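Local coordinates for protein coenzyme A transferase (Yersinia pestis, PDB 3QLI) that probably transfers coenzyme A between acyl-CoA thioesters and carboxylate acceptors such as acetate, at residues His262-Asn267 with Phe293-Gly298; Val161-Ser166 with Ile312-Val317; Cys237-Val242 with Ser334-Leu339; Leu209-Val214 with Met297-Met302. All coordinates share one frame; numbering follows the deposited sequence.

Contact 1 of 4, residues His262-Asn267 with Phe293-Gly298; sequences HTEVLN and FTFAMG
L266 leans over one face of the F293 ring, its CD2 standing 4.1 Å from the ring centroid and only 14° off the ring normal, a CH-pi contact; L266 CB also meets F293 CG, at 3.8 Å. Two short parallel strands, 265-266 and 295-296, bring these residues together, and A296 joins L266 on that face of the pair, CB to CB.

The opposite face carries V265 and F295, and here the scheme repeats: V265, again from 262-267, lies over a ring of 293-298. V265 CG2 sits off-centre above the F295 ring and also receives M297 CE at 3.8 Å, the methionine crossing the valine at about a right angle. E264 runs alongside the same ring. With CG anti to the backbone N (chi1 -178°) and the chain extended, its carboxylate reaches the rim, OE2 lying in the ring plane 3.6 Å from F295 CE2. The two planes differ by 29°, so they are nearly coplanar. The other oxygen, OE1, is hydrogen-bonded to N321.

Beneath these groups, E264 O accepts two N-H groups, from T294 N at 2.9 Å and F295 N at 3.2 Å. L266 then gives its N-H to F295 O and takes one from M297 N.

E264 is the residue seen covalently joined to coenzyme A. The chemistry of the contact is consistent with a glutamate whose backbone carbonyl is fixed by two N-H groups and whose carboxylate is steadied by N321, while OE2 merely lies beside the F295 rim and hydrocarbon and aromatic surface packs the strands around it.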
loop_
_atom_site.group_PDB
_atom_site.type_symbol
_atom_site.label_atom_id
_atom_site.label_comp_id
_atom_site.label_asym_id
_atom_site.label_seq_id
_atom_site.Cartn_x
_atom_site.Cartn_y
_atom_site.Cartn_z
ATOM N N HIS A 262 -0.354 -9.855 -17.839
ATOM C CA HIS A 262 -1.102 -8.733 -17.272
ATOM C C HIS A 262 -0.062 -7.845 -16.619
ATOM O O HIS A 262 0.371 -8.087 -15.477
ATOM C CB HIS A 262 -2.129 -9.216 -16.241
ATOM C CG HIS A 262 -2.908 -8.106 -15.600
ATOM N ND1 HIS A 262 -4.243 -7.877 -15.864
ATOM C CD2 HIS A 262 -2.534 -7.153 -14.710
ATOM C CE1 HIS A 262 -4.659 -6.840 -15.156
ATOM N NE2 HIS A 262 -3.642 -6.389 -14.439
ATOM N N THR A 263 0.355 -6.826 -17.359
ATOM C CA THR A 263 1.547 -6.081 -17.016
ATOM C C THR A 263 1.213 -4.596 -17.053
ATOM O O THR A 263 0.255 -4.190 -17.715
ATOM C CB THR A 263 2.663 -6.421 -18.018
ATOM O OG1 THR A 263 3.902 -5.844 -17.581
ATOM C CG2 THR A 263 2.297 -5.928 -19.439
ATOM N N GLU A 264 1.971 -3.786 -16.320
ATOM C CA GLU A 264 1.791 -2.340 -16.435
ATOM C C GLU A 264 2.372 -1.873 -17.763
ATOM O O GLU A 264 1.652 -1.359 -18.616
ATOM C CB GLU A 264 2.453 -1.606 -15.276
ATOM C CG GLU A 264 2.248 -0.078 -15.315
ATOM C CD GLU A 264 3.191 0.635 -14.357
ATOM O OE1 GLU A 264 3.117 0.369 -13.141
ATOM O OE2 GLU A 264 4.012 1.447 -14.830
ATOM N N VAL A 265 3.676 -2.059 -17.941
ATOM C CA VAL A 265 4.311 -1.720 -19.212
ATOM C C VAL A 265 4.522 -2.964 -20.088
ATOM O O VAL A 265 5.010 -4.007 -19.622
ATOM C CB VAL A 265 5.674 -0.990 -19.016
ATOM C CG1 VAL A 265 6.676 -1.912 -18.389
ATOM C CG2 VAL A 265 6.225 -0.486 -20.358
ATOM N N LEU A 266 4.150 -2.847 -21.358
ATOM C CA LEU A 266 4.430 -3.904 -22.333
ATOM C C LEU A 266 5.786 -3.613 -22.977
ATOM O O LEU A 266 6.009 -2.509 -23.493
ATOM C CB LEU A 266 3.351 -3.974 -23.405
ATOM C CG LEU A 266 3.430 -5.114 -24.432
ATOM C CD1 LEU A 266 3.240 -6.474 -23.751
ATOM C CD2 LEU A 266 2.363 -4.925 -25.521
ATOM N N ASN A 267 6.686 -4.592 -22.913
ATOM C CA ASN A 267 8.070 -4.432 -23.370
ATOM C C ASN A 267 8.415 -5.428 -24.481
ATOM O O ASN A 267 7.672 -6.386 -24.720
ATOM C CB ASN A 267 9.052 -4.592 -22.199
ATOM C CG ASN A 267 9.052 -6.002 -21.625
ATOM O OD1 ASN A 267 8.334 -6.877 -22.099
ATOM N ND2 ASN A 267 9.876 -6.230 -20.605
ATOM N N PHE A 293 -2.115 -4.706 -20.918
ATOM C CA PHE A 293 -1.077 -3.755 -20.519
ATOM C C PHE A 293 -1.701 -2.359 -20.437
ATOM O O PHE A 293 -2.792 -2.139 -20.962
ATOM C CB PHE A 293 0.087 -3.743 -21.524
ATOM C CG PHE A 293 -0.262 -3.107 -22.857
ATOM C CD1 PHE A 293 0.167 -1.821 -23.164
ATOM C CD2 PHE A 293 -1.040 -3.795 -23.792
ATOM C CE1 PHE A 293 -0.154 -1.225 -24.380
ATOM C CE2 PHE A 293 -1.372 -3.212 -25.018
ATOM C CZ PHE A 293 -0.928 -1.925 -25.314
ATOM N N THR A 294 -1.027 -1.421 -19.777
ATOM C CA THR A 294 -1.573 -0.064 -19.690
ATOM C C THR A 294 -0.793 0.981 -20.504
ATOM O O THR A 294 -1.375 1.961 -20.959
ATOM C CB THR A 294 -1.800 0.401 -18.228
ATOM O OG1 THR A 294 -2.865 1.358 -18.201
ATOM C CG2 THR A 294 -0.538 1.008 -17.608
ATOM N N PHE A 295 0.505 0.771 -20.697
ATOM C CA PHE A 295 1.241 1.515 -21.725
ATOM C C PHE A 295 2.436 0.684 -22.220
ATOM O O PHE A 295 2.862 -0.274 -21.554
ATOM C CB PHE A 295 1.617 2.941 -21.253
ATOM C CG PHE A 295 2.828 3.005 -20.348
ATOM C CD1 PHE A 295 4.057 3.422 -20.849
ATOM C CD2 PHE A 295 2.737 2.666 -19.004
ATOM C CE1 PHE A 295 5.179 3.491 -20.033
ATOM C CE2 PHE A 295 3.853 2.740 -18.173
ATOM C CZ PHE A 295 5.073 3.156 -18.686
ATOM N N ALA A 296 2.946 1.026 -23.403
ATOM C CA ALA A 296 3.996 0.230 -24.039
ATOM C C ALA A 296 5.227 1.071 -24.342
ATOM O O ALA A 296 5.108 2.218 -24.754
ATOM C CB ALA A 296 3.476 -0.382 -25.318
ATOM N N MET A 297 6.405 0.477 -24.163
ATOM C CA MET A 297 7.674 1.125 -24.507
ATOM C C MET A 297 8.546 0.080 -25.165
ATOM O O MET A 297 8.523 -1.064 -24.760
ATOM C CB MET A 297 8.383 1.643 -23.245
ATOM C CG MET A 297 7.629 2.770 -22.517
ATOM S SD MET A 297 8.635 3.576 -21.243
ATOM C CE MET A 297 8.695 2.345 -19.971
ATOM N N GLY A 298 9.306 0.457 -26.185
ATOM C CA GLY A 298 10.148 -0.521 -26.856
ATOM C C GLY A 298 10.823 0.071 -28.076
ATOM O O GLY A 298 11.199 1.248 -28.064
#

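Contact 2 of 4, residues Val161-Ser166 with Ile312-Val317; sequences VGNDYS and IFSRPV
N163 ND2 has two acceptors, S314 OG at 2.9 Å with a nearly straight N-H...O angle of 172°, and the carbonyl oxygen of E190. This is an interdomain contact at a helix N-terminus: it joins the capped loop that leads into helix 166-172, within the N-terminal family region, to the end of strand 312-314 and the start of helix 317-320, within the C-terminal one. CG of N163 is anti to its backbone N (chi1 -164°), which carries the amide across to the other segment. There S314 OG lies practically in the amide plane, while OD1 rests 3.1 Å from P316 CA and is hydrogen-bonded to S167 OG, so both ends of the buried amide are satisfied and its rotation is fixed.

D164 serves the helix start on its own side. Its OD2 accepts from S166 OG at 2.6 Å and from S166 N at 2.8 Å, the latter a capping bond, and the same oxygen lies over the centre of the Y165 ring. The R315 guanidinium forms salt bridges with D287 and E190. V317 CG1 packs against the D164 carbonyl carbon at 3.7 Å, and V317 N donates to D164 O at 3.1 Å, arriving from well above the carbonyl plane.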
loop_
_atom_site.group_PDB
_atom_site.type_symbol
_atom_site.label_atom_id
_atom_site.label_comp_id
_atom_site.label_asym_id
_atom_site.label_seq_id
_atom_site.Cartn_x
_atom_site.Cartn_y
_atom_site.Cartn_z
ATOM N N VAL A 161 0.035 3.123 -28.244
ATOM C CA VAL A 161 0.938 2.709 -27.172
ATOM C C VAL A 161 0.447 3.082 -25.779
ATOM O O VAL A 161 0.851 2.479 -24.788
ATOM C CB VAL A 161 2.365 3.258 -27.372
ATOM C CG1 VAL A 161 3.046 2.550 -28.528
ATOM C CG2 VAL A 161 2.332 4.756 -27.596
ATOM N N GLY A 162 -0.395 4.102 -25.702
ATOM C CA GLY A 162 -0.881 4.547 -24.414
ATOM C C GLY A 162 -2.352 4.403 -24.083
ATOM O O GLY A 162 -3.227 4.705 -24.887
ATOM N N ASN A 163 -2.609 3.914 -22.876
ATOM C CA ASN A 163 -3.947 3.808 -22.327
ATOM C C ASN A 163 -3.786 4.542 -21.009
ATOM O O ASN A 163 -4.129 5.718 -20.901
ATOM C CB ASN A 163 -4.378 2.360 -22.120
ATOM C CG ASN A 163 -5.880 2.225 -21.933
ATOM O OD1 ASN A 163 -6.460 2.855 -21.053
ATOM N ND2 ASN A 163 -6.513 1.405 -22.763
ATOM N N ASP A 164 -3.266 3.848 -20.002
ATOM C CA ASP A 164 -2.942 4.486 -18.733
ATOM C C ASP A 164 -4.079 5.373 -18.249
ATOM O O ASP A 164 -5.222 4.939 -18.136
ATOM C CB ASP A 164 -1.621 5.264 -18.825
ATOM C CG ASP A 164 -1.523 6.118 -20.077
ATOM O OD1 ASP A 164 -1.142 5.588 -21.140
ATOM O OD2 ASP A 164 -1.817 7.325 -19.990
ATOM N N TYR A 165 -3.729 6.620 -17.948
ATOM C CA TYR A 165 -4.689 7.631 -17.532
ATOM C C TYR A 165 -5.163 8.406 -18.759
ATOM O O TYR A 165 -6.100 9.197 -18.683
ATOM C CB TYR A 165 -4.042 8.603 -16.549
ATOM C CG TYR A 165 -2.810 9.293 -17.099
ATOM C CD1 TYR A 165 -2.921 10.411 -17.915
ATOM C CD2 TYR A 165 -1.538 8.824 -16.803
ATOM C CE1 TYR A 165 -1.799 11.043 -18.420
ATOM C CE2 TYR A 165 -0.411 9.446 -17.303
ATOM C CZ TYR A 165 -0.545 10.556 -18.111
ATOM O OH TYR A 165 0.577 11.177 -18.608
ATOM N N SER A 166 -4.507 8.165 -19.890
ATOM C CA SER A 166 -4.816 8.866 -21.131
ATOM C C SER A 166 -6.234 8.626 -21.638
ATOM O O SER A 166 -6.894 9.549 -22.103
ATOM C CB SER A 166 -3.803 8.496 -22.220
ATOM O OG SER A 166 -2.517 9.004 -21.917
ATOM N N ILE A 312 -3.855 -8.632 -28.178
ATOM C CA ILE A 312 -3.247 -7.667 -27.267
ATOM C C ILE A 312 -4.323 -6.630 -26.973
ATOM O O ILE A 312 -5.002 -6.153 -27.889
ATOM C CB ILE A 312 -1.960 -7.028 -27.868
ATOM C CG1 ILE A 312 -0.892 -8.101 -28.094
ATOM C CG2 ILE A 312 -1.383 -5.937 -26.952
ATOM C CD1 ILE A 312 0.333 -7.620 -28.867
ATOM N N PHE A 313 -4.512 -6.301 -25.698
ATOM C CA PHE A 313 -5.650 -5.463 -25.321
ATOM C C PHE A 313 -5.254 -4.493 -24.222
ATOM O O PHE A 313 -5.089 -4.902 -23.081
ATOM C CB PHE A 313 -6.805 -6.363 -24.852
ATOM C CG PHE A 313 -8.137 -5.666 -24.762
ATOM C CD1 PHE A 313 -8.866 -5.388 -25.908
ATOM C CD2 PHE A 313 -8.683 -5.339 -23.536
ATOM C CE1 PHE A 313 -10.100 -4.762 -25.830
ATOM C CE2 PHE A 313 -9.914 -4.723 -23.447
ATOM C CZ PHE A 313 -10.625 -4.425 -24.596
ATOM N N SER A 314 -5.099 -3.211 -24.552
ATOM C CA SER A 314 -4.735 -2.247 -23.523
ATOM C C SER A 314 -5.930 -1.938 -22.622
ATOM O O SER A 314 -7.089 -1.939 -23.060
ATOM C CB SER A 314 -4.181 -0.959 -24.133
ATOM O OG SER A 314 -5.204 -0.253 -24.795
ATOM N N ARG A 315 -5.640 -1.685 -21.352
ATOM C CA ARG A 315 -6.677 -1.257 -20.418
ATOM C C ARG A 315 -6.158 -0.130 -19.527
ATOM O O ARG A 315 -4.945 0.039 -19.370
ATOM C CB ARG A 315 -7.192 -2.458 -19.612
ATOM C CG ARG A 315 -7.772 -3.549 -20.527
ATOM C CD ARG A 315 -8.650 -4.558 -19.786
ATOM N NE ARG A 315 -9.826 -3.933 -19.199
ATOM C CZ ARG A 315 -10.874 -4.598 -18.715
ATOM N NH1 ARG A 315 -10.897 -5.925 -18.760
ATOM N NH2 ARG A 315 -11.908 -3.931 -18.194
ATOM N N PRO A 316 -7.069 0.671 -18.963
ATOM C CA PRO A 316 -6.645 1.833 -18.167
ATOM C C PRO A 316 -5.925 1.443 -16.889
ATOM O O PRO A 316 -6.131 0.342 -16.378
ATOM C CB PRO A 316 -7.968 2.540 -17.824
ATOM C CG PRO A 316 -9.052 1.539 -18.116
ATOM C CD PRO A 316 -8.519 0.669 -19.214
ATOM N N VAL A 317 -5.113 2.356 -16.363
ATOM C CA VAL A 317 -4.218 2.007 -15.261
ATOM C C VAL A 317 -4.971 1.704 -13.966
ATOM O O VAL A 317 -4.508 0.914 -13.149
ATOM C CB VAL A 317 -3.132 3.089 -15.041
ATOM C CG1 VAL A 317 -3.783 4.436 -14.646
ATOM C CG2 VAL A 317 -2.099 2.616 -14.017
#

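Contact 3 of 4, residues Cys237-Val242 with Ser334-Leu339; sequences CLQMGV and SINATL
The flat amide of Q239 meets S334 OG at its OE1 end and N336 OD1, in the amide plane, at its NE2 end. OE1 accepts from S334 OG at 2.6 Å, the hydroxyl lying almost in line with the CD-OE1 bond. NE2 donates to N336 OD1 at 3.0 Å along a nearly straight path (176°). The two amides are not coplanar, their planes being 40° apart and the side chains crossing at about a right angle; the donor approaches N336 OD1 somewhat tilted from its carbonyl plane. A bend at chi2 (-96°) swings the end of Q239 towards the neighbouring strand, and F366 of helix 363-372 packs against the same glutamine.

The backbones beneath are parallel neighbours in the mixed sheet of an alpha/beta domain. I335 N donates to Q239 O at 3.0 Å. On the other face of the sheet, M240 and I335 lie side by side, M240 CE meeting I335 CD1 at 3.7 Å, against helix 244-252. Where the strands part, a water takes over: it accepts from G241 N and donates to I335 O, each at 2.8 Å.

Just past the strands, V242 and L339 belong to a coenzyme A site seen in this protein, and N336 approaches Q363 of that site. The chemistry thus implies a division of labour: oily contacts seal one face to its helix, while a chain of two hydrogen bonds, S334 OG to Q239 OE1 and Q239 NE2 to N336 OD1, fixes the orientation of the Q239 amide on the other.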
loop_
_atom_site.group_PDB
_atom_site.type_symbol
_atom_site.label_atom_id
_atom_site.label_comp_id
_atom_site.label_asym_id
_atom_site.label_seq_id
_atom_site.Cartn_x
_atom_site.Cartn_y
_atom_site.Cartn_z
ATOM N N CYS A 237 1.188 -15.855 -14.963
ATOM C CA CYS A 237 0.648 -14.647 -15.562
ATOM C C CYS A 237 1.611 -13.499 -15.247
ATOM O O CYS A 237 1.680 -13.029 -14.111
ATOM C CB CYS A 237 -0.739 -14.366 -14.986
ATOM S SG CYS A 237 -1.593 -12.968 -15.740
ATOM N N LEU A 238 2.330 -13.045 -16.267
ATOM C CA LEU A 238 3.505 -12.194 -16.093
ATOM C C LEU A 238 3.228 -10.694 -16.050
ATOM O O LEU A 238 2.422 -10.169 -16.826
ATOM C CB LEU A 238 4.478 -12.437 -17.239
ATOM C CG LEU A 238 5.009 -13.853 -17.450
ATOM C CD1 LEU A 238 5.883 -13.872 -18.695
ATOM C CD2 LEU A 238 5.790 -14.288 -16.221
ATOM N N GLN A 239 3.918 -10.019 -15.138
ATOM C CA GLN A 239 4.148 -8.573 -15.252
ATOM C C GLN A 239 5.652 -8.362 -15.188
ATOM O O GLN A 239 6.322 -8.988 -14.366
ATOM C CB GLN A 239 3.475 -7.792 -14.129
ATOM C CG GLN A 239 3.893 -6.308 -14.096
ATOM C CD GLN A 239 5.023 -6.038 -13.112
ATOM O OE1 GLN A 239 5.208 -6.782 -12.145
ATOM N NE2 GLN A 239 5.790 -4.968 -13.359
ATOM N N MET A 240 6.194 -7.515 -16.062
ATOM C CA MET A 240 7.580 -7.100 -15.876
ATOM C C MET A 240 7.879 -5.719 -16.440
ATOM O O MET A 240 7.100 -5.183 -17.216
ATOM C CB MET A 240 8.563 -8.134 -16.424
ATOM C CG MET A 240 8.456 -8.405 -17.901
ATOM S SD MET A 240 9.606 -9.760 -18.316
ATOM C CE MET A 240 8.787 -11.167 -17.582
ATOM N N GLY A 241 9.016 -5.158 -16.034
ATOM C CA GLY A 241 9.449 -3.851 -16.500
ATOM C C GLY A 241 10.216 -3.924 -17.811
ATOM O O GLY A 241 10.125 -4.904 -18.557
ATOM N N VAL A 242 10.986 -2.878 -18.088
ATOM C CA VAL A 242 11.775 -2.796 -19.311
ATOM C C VAL A 242 13.260 -2.952 -18.967
ATOM O O VAL A 242 13.653 -2.779 -17.815
ATOM C CB VAL A 242 11.562 -1.443 -20.023
ATOM C CG1 VAL A 242 10.139 -1.326 -20.550
ATOM C CG2 VAL A 242 11.872 -0.294 -19.067
ATOM N N SER A 334 5.209 -11.309 -10.693
ATOM C CA SER A 334 5.614 -9.922 -10.880
ATOM C C SER A 334 7.127 -9.838 -10.768
ATOM O O SER A 334 7.698 -10.258 -9.762
ATOM C CB SER A 334 4.983 -9.040 -9.808
ATOM O OG SER A 334 5.642 -7.779 -9.751
ATOM N N ILE A 335 7.773 -9.310 -11.804
ATOM C CA ILE A 335 9.222 -9.175 -11.809
ATOM C C ILE A 335 9.603 -7.713 -11.955
ATOM O O ILE A 335 9.422 -7.115 -13.015
ATOM C CB ILE A 335 9.849 -9.995 -12.956
ATOM C CG1 ILE A 335 9.499 -11.480 -12.796
ATOM C CG2 ILE A 335 11.373 -9.780 -13.013
ATOM C CD1 ILE A 335 9.562 -12.288 -14.099
ATOM N N ASN A 336 10.101 -7.138 -10.867
ATOM C CA ASN A 336 10.495 -5.735 -10.819
ATOM C C ASN A 336 11.954 -5.600 -10.414
ATOM O O ASN A 336 12.496 -6.472 -9.755
ATOM C CB ASN A 336 9.633 -4.986 -9.818
ATOM C CG ASN A 336 8.219 -4.796 -10.307
ATOM O OD1 ASN A 336 8.006 -4.284 -11.400
ATOM N ND2 ASN A 336 7.248 -5.220 -9.509
ATOM N N ALA A 337 12.579 -4.494 -10.793
ATOM C CA ALA A 337 13.973 -4.264 -10.452
ATOM C C ALA A 337 14.047 -3.227 -9.342
ATOM O O ALA A 337 13.094 -2.496 -9.117
ATOM C CB ALA A 337 14.726 -3.781 -11.683
ATOM N N THR A 338 15.169 -3.165 -8.636
ATOM C CA THR A 338 15.353 -2.104 -7.658
ATOM C C THR A 338 16.801 -1.622 -7.681
ATOM O O THR A 338 17.640 -2.215 -8.356
ATOM C CB THR A 338 14.958 -2.579 -6.254
ATOM O OG1 THR A 338 14.991 -1.470 -5.353
ATOM C CG2 THR A 338 15.925 -3.666 -5.767
ATOM N N LEU A 339 17.094 -0.538 -6.970
ATOM C CA LEU A 339 18.469 -0.035 -6.904
ATOM C C LEU A 339 19.174 -0.524 -5.639
ATOM O O LEU A 339 20.367 -0.819 -5.650
ATOM C CB LEU A 339 18.491 1.501 -6.961
ATOM C CG LEU A 339 18.023 2.084 -8.298
ATOM C CD1 LEU A 339 18.167 3.602 -8.303
ATOM C CD2 LEU A 339 18.812 1.472 -9.452
HETATM O O HOH W 1 11.290 -6.039 -14.760
#

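Contact 4 of 4, residues Leu209-Val214 with Met297-Met302; sequences LIEMPV and MGQQEM
M212 N donates to G298 O at 2.9 Å where the two segments run nearly perpendicular (94° between their end-to-end directions), one an irregular loop and the other the approach to helix 300-306. Two side-chain bonds accompany it: Q299 donates to M212 O and E211 accepts from Q300 N. Q299, bent at chi2, turns its amide so that NE2 gives a nearly straight bond (170°) to M212 O at 2.9 Å, the acceptor lying close to the amide plane. V214 CG2 rests 3.5 Å from the same NE2.

E211 extends across Q299 with its carboxylate almost perpendicular to that amide, and OE2 meets Q300 N at 2.8 Å, the N-H coming from above the carboxylate plane. Farther along, a water bridges L209 N and Q300 OE1. M212 SD lies against M297 CB at 4.1 Å, the two chains crossing steeply; M212 also packs on V242, and M297 on E76, both residues of coenzyme A sites.

Q300 is the first helical residue after N-cap Q299, and the helix dipole would probably favour a carboxylate at its N-H. The helix N-terminus of 300-306 is thus tied to the connection between strand 201-204 and helix 220-230, beside the coenzyme A region.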
loop_
_atom_site.group_PDB
_atom_site.type_symbol
_atom_site.label_atom_id
_atom_site.label_comp_id
_atom_site.label_asym_id
_atom_site.label_seq_id
_atom_site.Cartn_x
_atom_site.Cartn_y
_atom_site.Cartn_z
ATOM N N LEU A 209 8.118 6.514 -33.845
ATOM C CA LEU A 209 7.950 6.708 -32.409
ATOM C C LEU A 209 9.303 6.680 -31.704
ATOM O O LEU A 209 10.215 5.990 -32.143
ATOM C CB LEU A 209 7.060 5.606 -31.831
ATOM C CG LEU A 209 5.637 5.487 -32.379
ATOM C CD1 LEU A 209 4.864 4.401 -31.616
ATOM C CD2 LEU A 209 4.897 6.808 -32.329
ATOM N N ILE A 210 9.435 7.412 -30.604
ATOM C CA ILE A 210 10.675 7.366 -29.836
ATOM C C ILE A 210 10.867 5.985 -29.222
ATOM O O ILE A 210 9.906 5.321 -28.813
ATOM C CB ILE A 210 10.738 8.448 -28.731
ATOM C CG1 ILE A 210 12.180 8.619 -28.246
ATOM C CG2 ILE A 210 9.785 8.120 -27.567
ATOM C CD1 ILE A 210 12.340 9.630 -27.122
ATOM N N GLU A 211 12.118 5.556 -29.156
ATOM C CA GLU A 211 12.414 4.203 -28.725
ATOM C C GLU A 211 13.037 4.203 -27.355
ATOM O O GLU A 211 13.737 5.137 -26.977
ATOM C CB GLU A 211 13.361 3.529 -29.715
ATOM C CG GLU A 211 12.759 3.327 -31.086
ATOM C CD GLU A 211 13.642 2.485 -31.973
ATOM O OE1 GLU A 211 14.859 2.430 -31.713
ATOM O OE2 GLU A 211 13.121 1.875 -32.926
ATOM N N MET A 212 12.765 3.149 -26.605
ATOM C CA MET A 212 13.527 2.881 -25.414
ATOM C C MET A 212 14.865 2.359 -25.917
ATOM O O MET A 212 14.899 1.425 -26.721
ATOM C CB MET A 212 12.807 1.820 -24.590
ATOM C CG MET A 212 13.378 1.581 -23.228
ATOM S SD MET A 212 12.216 0.576 -22.295
ATOM C CE MET A 212 12.094 -0.898 -23.317
ATOM N N PRO A 213 15.972 2.974 -25.480
ATOM C CA PRO A 213 17.295 2.497 -25.902
ATOM C C PRO A 213 17.534 1.062 -25.446
ATOM O O PRO A 213 17.175 0.715 -24.321
ATOM C CB PRO A 213 18.260 3.443 -25.176
ATOM C CG PRO A 213 17.471 3.962 -24.003
ATOM C CD PRO A 213 16.066 4.092 -24.523
ATOM N N VAL A 214 18.108 0.241 -26.323
ATOM C CA VAL A 214 18.507 -1.113 -25.975
ATOM C C VAL A 214 19.826 -1.042 -25.211
ATOM O O VAL A 214 20.815 -0.507 -25.720
ATOM C CB VAL A 214 18.690 -1.981 -27.242
ATOM C CG1 VAL A 214 19.354 -3.310 -26.902
ATOM C CG2 VAL A 214 17.349 -2.199 -27.942
ATOM N N MET A 297 6.405 0.477 -24.163
ATOM C CA MET A 297 7.674 1.125 -24.507
ATOM C C MET A 297 8.546 0.080 -25.165
ATOM O O MET A 297 8.523 -1.064 -24.760
ATOM C CB MET A 297 8.383 1.643 -23.245
ATOM C CG MET A 297 7.629 2.770 -22.517
ATOM S SD MET A 297 8.635 3.576 -21.243
ATOM C CE MET A 297 8.695 2.345 -19.971
ATOM N N GLY A 298 9.306 0.457 -26.185
ATOM C CA GLY A 298 10.148 -0.521 -26.856
ATOM C C GLY A 298 10.823 0.071 -28.076
ATOM O O GLY A 298 11.199 1.248 -28.064
ATOM N N GLN A 299 10.969 -0.738 -29.124
ATOM C CA GLN A 299 11.567 -0.279 -30.375
ATOM C C GLN A 299 10.607 -0.464 -31.549
ATOM O O GLN A 299 9.531 -1.045 -31.394
ATOM C CB GLN A 299 12.915 -0.967 -30.629
ATOM C CG GLN A 299 13.961 -0.723 -29.520
ATOM C CD GLN A 299 13.864 -1.734 -28.378
ATOM O OE1 GLN A 299 13.632 -2.916 -28.606
ATOM N NE2 GLN A 299 14.037 -1.267 -27.149
ATOM N N GLN A 300 10.976 0.063 -32.716
ATOM C CA GLN A 300 10.054 0.096 -33.847
ATOM C C GLN A 300 9.441 -1.262 -34.148
ATOM O O GLN A 300 8.255 -1.360 -34.472
ATOM C CB GLN A 300 10.732 0.626 -35.109
ATOM C CG GLN A 300 9.768 0.706 -36.284
ATOM C CD GLN A 300 10.286 1.562 -37.427
ATOM O OE1 GLN A 300 9.790 2.675 -37.664
ATOM N NE2 GLN A 300 11.285 1.048 -38.149
ATOM N N GLU A 301 10.258 -2.306 -34.067
ATOM C CA GLU A 301 9.775 -3.646 -34.371
ATOM C C GLU A 301 8.618 -4.033 -33.454
ATOM O O GLU A 301 7.648 -4.644 -33.894
ATOM C CB GLU A 301 10.899 -4.672 -34.246
ATOM C CG GLU A 301 10.388 -6.075 -34.004
ATOM C CD GLU A 301 11.409 -7.146 -34.342
ATOM O OE1 GLU A 301 12.249 -7.472 -33.472
ATOM O OE2 GLU A 301 11.359 -7.665 -35.480
ATOM N N MET A 302 8.723 -3.689 -32.175
ATOM C CA MET A 302 7.649 -4.007 -31.243
ATOM C C MET A 302 6.419 -3.140 -31.514
ATOM O O MET A 302 5.290 -3.627 -31.480
ATOM C CB MET A 302 8.092 -3.823 -29.790
ATOM C CG MET A 302 7.001 -4.207 -28.802
ATOM S SD MET A 302 7.232 -3.500 -27.161
ATOM C CE MET A 302 6.565 -1.866 -27.432
HETATM O O HOH W 2 8.098 3.813 -35.153
#

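Contacts 1, 2 and 3 are buried, whereas contact 4 lies partly at the surface, where E211 and V214 are exposed. Contacts 1 and 4 share M297 and G298, so one chain passage ends a small parallel strand pair and then enters helix 300-306. Contact 2 meets contact 1 through T294 OG1, which bonds to R315 O, and through A296 N and V161 O. Contact 3 adjoins it through H262 N and L238 O. Chemistry follows place: aromatic and aliphatic packing dominates contact 1, the N163 amide is satisfied in contact 2, side-chain amides bond across the strands in contact 3, and a carboxylate at a helix start marks contact 4. V242 brings contacts 3 and 4 together.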